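Outer membrane lipoprotein carrier protein LolA (Thermus thermophilus, PDB 2YZY) probably binds lipid-modified proteins in a LolA-like fold and carries them toward the outer membrane, although its function has not been established. Local coordinates at residues N18-G29 / D172-L183. Sequence-based numbering, arbitrary orientation.
Sequences NLSTPWQATVQG and DLKVVEFKRTNL
Phe178 CE1 meets Trp23 CE3 at 3.7 Å, the side chains crossing at about a right angle while the phenyl plane leans 33° from that of the pyrrole ring. Trp23 CG lies between its backbone N and carbonyl carbon (chi1 58°), which folds the indole back toward Leu19; there Leu19 CD1 sits over one indole face and CD2 touches Phe178 CZ at 3.7 Å. Along the same face of the sheet, Ala25 CB reaches the phenyl edge and Val175 CG1. Farther along, Val27 CG1 comes up to Leu173 CB.

Beneath these side chains the strands run antiparallel. Paired backbone bonds join Gln24 to Lys179 and Gln28 to Lys174; between them Val176 and Glu177 both face Thr26, a classic beta bulge. On the other face Thr26 OG1 donates to the anti lone pair of Glu177 OE1 (2.8 Å), the two side chains lying alongside. A water bridges Gln24 OE1 (2.6 Å) and Thr181 OG1.

At the polar edge, Arg180 NH2 gives a nearly straight bond to Asn18 O (3.1 Å, 172°), in the guanidinium plane but above the carbonyl plane; the same nitrogen forms a salt bridge with Asp154, which also accepts from Asn18 ND2, an amide nitrogen that bonds to Pro155 O as well. A leucine in place of Arg180 would probably leave Asn18 O and Asp154 without this shared donor and loosen the end of helix 7-18 from the sheet.

Strand 23-30 thus lies between strands 169-180 and 39-47, with strand 156-163 beyond 169-180, and helix 7-18 leads into strand 23-30 through the loop Leu19-Pro22.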
loop_
_atom_site.group_PDB
_atom_site.type_symbol
_atom_site.label_atom_id
_atom_site.label_comp_id
_atom_site.label_asym_id
_atom_site.label_seq_id
_atom_site.Cartn_x
_atom_site.Cartn_y
_atom_site.Cartn_z
ATOM N N ASN A 18 3.422 11.105 -10.920
ATOM C CA ASN A 18 2.351 10.475 -11.680
ATOM C C ASN A 18 1.121 10.130 -10.843
ATOM O O ASN A 18 0.031 9.958 -11.384
ATOM C CB ASN A 18 2.882 9.213 -12.371
ATOM C CG ASN A 18 1.906 8.647 -13.383
ATOM O OD1 ASN A 18 1.406 9.366 -14.249
ATOM N ND2 ASN A 18 1.640 7.348 -13.289
ATOM N N LEU A 19 1.298 10.025 -9.528
ATOM C CA LEU A 19 0.188 9.700 -8.637
ATOM C C LEU A 19 -0.143 10.863 -7.706
ATOM O O LEU A 19 -0.470 10.659 -6.535
ATOM C CB LEU A 19 0.520 8.461 -7.803
ATOM C CG LEU A 19 0.696 7.150 -8.574
ATOM C CD1 LEU A 19 1.060 6.033 -7.607
ATOM C CD2 LEU A 19 -0.588 6.819 -9.319
ATOM N N SER A 20 -0.061 12.080 -8.236
ATOM C CA SER A 20 -0.345 13.279 -7.453
ATOM C C SER A 20 -1.839 13.601 -7.397
ATOM O O SER A 20 -2.260 14.477 -6.642
ATOM C CB SER A 20 0.427 14.471 -8.028
ATOM O OG SER A 20 0.060 14.719 -9.373
ATOM N N THR A 21 -2.634 12.898 -8.200
ATOM C CA THR A 21 -4.082 13.097 -8.219
ATOM C C THR A 21 -4.723 11.902 -7.510
ATOM O O THR A 21 -4.083 10.867 -7.335
ATOM C CB THR A 21 -4.625 13.200 -9.662
ATOM O OG1 THR A 21 -4.201 12.060 -10.418
ATOM C CG2 THR A 21 -4.117 14.474 -10.332
ATOM N N PRO A 22 -5.995 12.025 -7.098
ATOM C CA PRO A 22 -6.664 10.922 -6.402
ATOM C C PRO A 22 -6.718 9.600 -7.160
ATOM O O PRO A 22 -6.906 9.562 -8.378
ATOM C CB PRO A 22 -8.063 11.477 -6.129
ATOM C CG PRO A 22 -7.839 12.952 -6.060
ATOM C CD PRO A 22 -6.879 13.200 -7.189
ATOM N N TRP A 23 -6.552 8.511 -6.420
ATOM C CA TRP A 23 -6.602 7.188 -7.015
ATOM C C TRP A 23 -6.994 6.151 -5.978
ATOM O O TRP A 23 -6.964 6.410 -4.775
ATOM C CB TRP A 23 -5.245 6.818 -7.643
ATOM C CG TRP A 23 -4.076 6.840 -6.690
ATOM C CD1 TRP A 23 -3.237 7.890 -6.437
ATOM C CD2 TRP A 23 -3.645 5.769 -5.837
ATOM N NE1 TRP A 23 -2.313 7.541 -5.478
ATOM C CE2 TRP A 23 -2.542 6.246 -5.091
ATOM C CE3 TRP A 23 -4.087 4.455 -5.630
ATOM C CZ2 TRP A 23 -1.876 5.455 -4.149
ATOM C CZ3 TRP A 23 -3.423 3.667 -4.692
ATOM C CH2 TRP A 23 -2.329 4.174 -3.963
ATOM N N GLN A 24 -7.390 4.981 -6.461
ATOM C CA GLN A 24 -7.757 3.880 -5.590
ATOM C C GLN A 24 -7.278 2.600 -6.244
ATOM O O GLN A 24 -7.019 2.565 -7.455
ATOM C CB GLN A 24 -9.272 3.858 -5.318
ATOM C CG GLN A 24 -10.189 3.929 -6.525
ATOM C CD GLN A 24 -11.635 4.214 -6.119
ATOM O OE1 GLN A 24 -11.908 5.170 -5.398
ATOM N NE2 GLN A 24 -12.559 3.386 -6.582
ATOM N N ALA A 25 -7.127 1.555 -5.439
ATOM C CA ALA A 25 -6.638 0.291 -5.954
ATOM C C ALA A 25 -7.039 -0.874 -5.071
ATOM O O ALA A 25 -7.567 -0.695 -3.974
ATOM C CB ALA A 25 -5.116 0.341 -6.070
ATOM N N THR A 26 -6.791 -2.073 -5.579
ATOM C CA THR A 26 -7.075 -3.294 -4.847
ATOM C C THR A 26 -5.740 -3.996 -4.673
ATOM O O THR A 26 -5.007 -4.189 -5.643
ATOM C CB THR A 26 -8.026 -4.206 -5.633
ATOM O OG1 THR A 26 -9.263 -3.519 -5.845
ATOM C CG2 THR A 26 -8.284 -5.512 -4.866
ATOM N N VAL A 27 -5.420 -4.357 -3.436
ATOM C CA VAL A 27 -4.168 -5.044 -3.146
ATOM C C VAL A 27 -4.497 -6.457 -2.692
ATOM O O VAL A 27 -5.342 -6.658 -1.821
ATOM C CB VAL A 27 -3.365 -4.314 -2.040
ATOM C CG1 VAL A 27 -2.101 -5.102 -1.709
ATOM C CG2 VAL A 27 -2.986 -2.905 -2.506
ATOM N N GLN A 28 -3.839 -7.436 -3.300
ATOM C CA GLN A 28 -4.068 -8.834 -2.966
ATOM C C GLN A 28 -2.751 -9.584 -2.936
ATOM O O GLN A 28 -1.872 -9.349 -3.760
ATOM C CB GLN A 28 -4.997 -9.473 -4.000
ATOM C CG GLN A 28 -5.239 -10.960 -3.784
ATOM C CD GLN A 28 -6.190 -11.546 -4.810
ATOM O OE1 GLN A 28 -5.982 -11.410 -6.016
ATOM N NE2 GLN A 28 -7.239 -12.208 -4.334
ATOM N N GLY A 29 -2.609 -10.491 -1.980
ATOM C CA GLY A 29 -1.378 -11.252 -1.906
ATOM C C GLY A 29 -1.360 -12.199 -0.732
ATOM O O GLY A 29 -2.396 -12.483 -0.130
ATOM N N ASP A 172 4.099 -11.270 -0.505
ATOM C CA ASP A 172 4.039 -11.004 -1.936
ATOM C C ASP A 172 2.699 -10.318 -2.158
ATOM O O ASP A 172 1.657 -10.972 -2.185
ATOM C CB ASP A 172 4.106 -12.324 -2.709
ATOM C CG ASP A 172 4.120 -12.132 -4.214
ATOM O OD1 ASP A 172 3.963 -10.986 -4.684
ATOM O OD2 ASP A 172 4.281 -13.143 -4.928
ATOM N N LEU A 173 2.731 -8.997 -2.298
ATOM C CA LEU A 173 1.511 -8.221 -2.480
ATOM C C LEU A 173 1.439 -7.584 -3.856
ATOM O O LEU A 173 2.356 -6.882 -4.274
ATOM C CB LEU A 173 1.422 -7.147 -1.394
ATOM C CG LEU A 173 1.390 -7.694 0.037
ATOM C CD1 LEU A 173 1.428 -6.545 1.027
ATOM C CD2 LEU A 173 0.135 -8.532 0.240
ATOM N N LYS A 174 0.332 -7.822 -4.549
ATOM C CA LYS A 174 0.150 -7.289 -5.886
ATOM C C LYS A 174 -0.956 -6.247 -5.938
ATOM O O LYS A 174 -1.945 -6.340 -5.213
ATOM C CB LYS A 174 -0.186 -8.428 -6.853
ATOM C CG LYS A 174 0.855 -9.537 -6.886
ATOM C CD LYS A 174 0.448 -10.659 -7.837
ATOM C CE LYS A 174 0.363 -10.173 -9.276
ATOM N NZ LYS A 174 0.051 -11.287 -10.218
ATOM N N VAL A 175 -0.772 -5.235 -6.777
ATOM C CA VAL A 175 -1.803 -4.221 -6.963
ATOM C C VAL A 175 -2.559 -4.778 -8.169
ATOM O O VAL A 175 -2.147 -4.577 -9.318
ATOM C CB VAL A 175 -1.196 -2.843 -7.298
ATOM C CG1 VAL A 175 -2.307 -1.815 -7.488
ATOM C CG2 VAL A 175 -0.264 -2.408 -6.182
ATOM N N VAL A 176 -3.650 -5.495 -7.903
ATOM C CA VAL A 176 -4.427 -6.145 -8.958
ATOM C C VAL A 176 -5.466 -5.310 -9.691
ATOM O O VAL A 176 -5.916 -5.692 -10.769
ATOM C CB VAL A 176 -5.104 -7.426 -8.423
ATOM C CG1 VAL A 176 -4.039 -8.425 -7.982
ATOM C CG2 VAL A 176 -6.014 -7.090 -7.259
ATOM N N GLU A 177 -5.859 -4.182 -9.104
ATOM C CA GLU A 177 -6.819 -3.270 -9.730
ATOM C C GLU A 177 -6.372 -1.868 -9.366
ATOM O O GLU A 177 -5.840 -1.647 -8.277
ATOM C CB GLU A 177 -8.248 -3.508 -9.224
ATOM C CG GLU A 177 -8.784 -4.903 -9.543
ATOM C CD GLU A 177 -10.222 -5.111 -9.100
ATOM O OE1 GLU A 177 -10.561 -4.740 -7.958
ATOM O OE2 GLU A 177 -11.011 -5.664 -9.894
ATOM N N PHE A 178 -6.577 -0.929 -10.283
ATOM C CA PHE A 178 -6.169 0.459 -10.079
ATOM C C PHE A 178 -7.066 1.373 -10.897
ATOM O O PHE A 178 -7.468 1.028 -12.009
ATOM C CB PHE A 178 -4.719 0.659 -10.534
ATOM C CG PHE A 178 -4.257 2.094 -10.487
ATOM C CD1 PHE A 178 -3.775 2.647 -9.307
ATOM C CD2 PHE A 178 -4.315 2.894 -11.628
ATOM C CE1 PHE A 178 -3.353 3.980 -9.255
ATOM C CE2 PHE A 178 -3.899 4.226 -11.590
ATOM C CZ PHE A 178 -3.416 4.770 -10.401
ATOM N N LYS A 179 -7.356 2.546 -10.351
ATOM C CA LYS A 179 -8.205 3.504 -11.039
ATOM C C LYS A 179 -7.988 4.914 -10.516
ATOM O O LYS A 179 -7.924 5.129 -9.306
ATOM C CB LYS A 179 -9.675 3.110 -10.846
ATOM C CG LYS A 179 -10.686 4.192 -11.186
ATOM C CD LYS A 179 -12.090 3.765 -10.772
ATOM C CE LYS A 179 -13.100 4.881 -10.994
ATOM N NZ LYS A 179 -13.152 5.308 -12.417
ATOM N N ARG A 180 -7.844 5.871 -11.426
ATOM C CA ARG A 180 -7.709 7.258 -11.017
ATOM C C ARG A 180 -9.150 7.699 -10.815
ATOM O O ARG A 180 -10.040 7.293 -11.563
ATOM C CB ARG A 180 -7.031 8.100 -12.102
ATOM C CG ARG A 180 -5.529 7.869 -12.192
ATOM C CD ARG A 180 -4.839 8.987 -12.955
ATOM N NE ARG A 180 -3.384 8.888 -12.865
ATOM C CZ ARG A 180 -2.660 7.933 -13.441
ATOM N NH1 ARG A 180 -3.252 6.988 -14.158
ATOM N NH2 ARG A 180 -1.343 7.921 -13.295
ATOM N N THR A 181 -9.392 8.527 -9.810
ATOM C CA THR A 181 -10.755 8.942 -9.536
ATOM C C THR A 181 -10.774 10.261 -8.778
ATOM O O THR A 181 -9.797 11.008 -8.779
ATOM C CB THR A 181 -11.451 7.851 -8.693
ATOM O OG1 THR A 181 -12.814 8.213 -8.444
ATOM C CG2 THR A 181 -10.716 7.666 -7.367
ATOM N N ASN A 182 -11.913 10.562 -8.169
ATOM C CA ASN A 182 -12.034 11.756 -7.358
ATOM C C ASN A 182 -12.507 11.276 -5.996
ATOM O O ASN A 182 -13.389 10.422 -5.902
ATOM C CB ASN A 182 -13.039 12.745 -7.948
ATOM C CG ASN A 182 -13.098 14.036 -7.157
ATOM O OD1 ASN A 182 -12.073 14.518 -6.666
ATOM N ND2 ASN A 182 -14.289 14.609 -7.034
ATOM N N LEU A 183 -11.911 11.816 -4.943
ATOM C CA LEU A 183 -12.266 11.424 -3.587
ATOM C C LEU A 183 -12.344 12.661 -2.719
ATOM O O LEU A 183 -11.736 13.690 -3.036
ATOM C CB LEU A 183 -11.212 10.465 -3.030
ATOM C CG LEU A 183 -11.018 9.160 -3.802
ATOM C CD1 LEU A 183 -9.699 8.506 -3.394
ATOM C CD2 LEU A 183 -12.194 8.223 -3.538
HETATM O O HOH W 1 -13.879 6.233 -6.804
#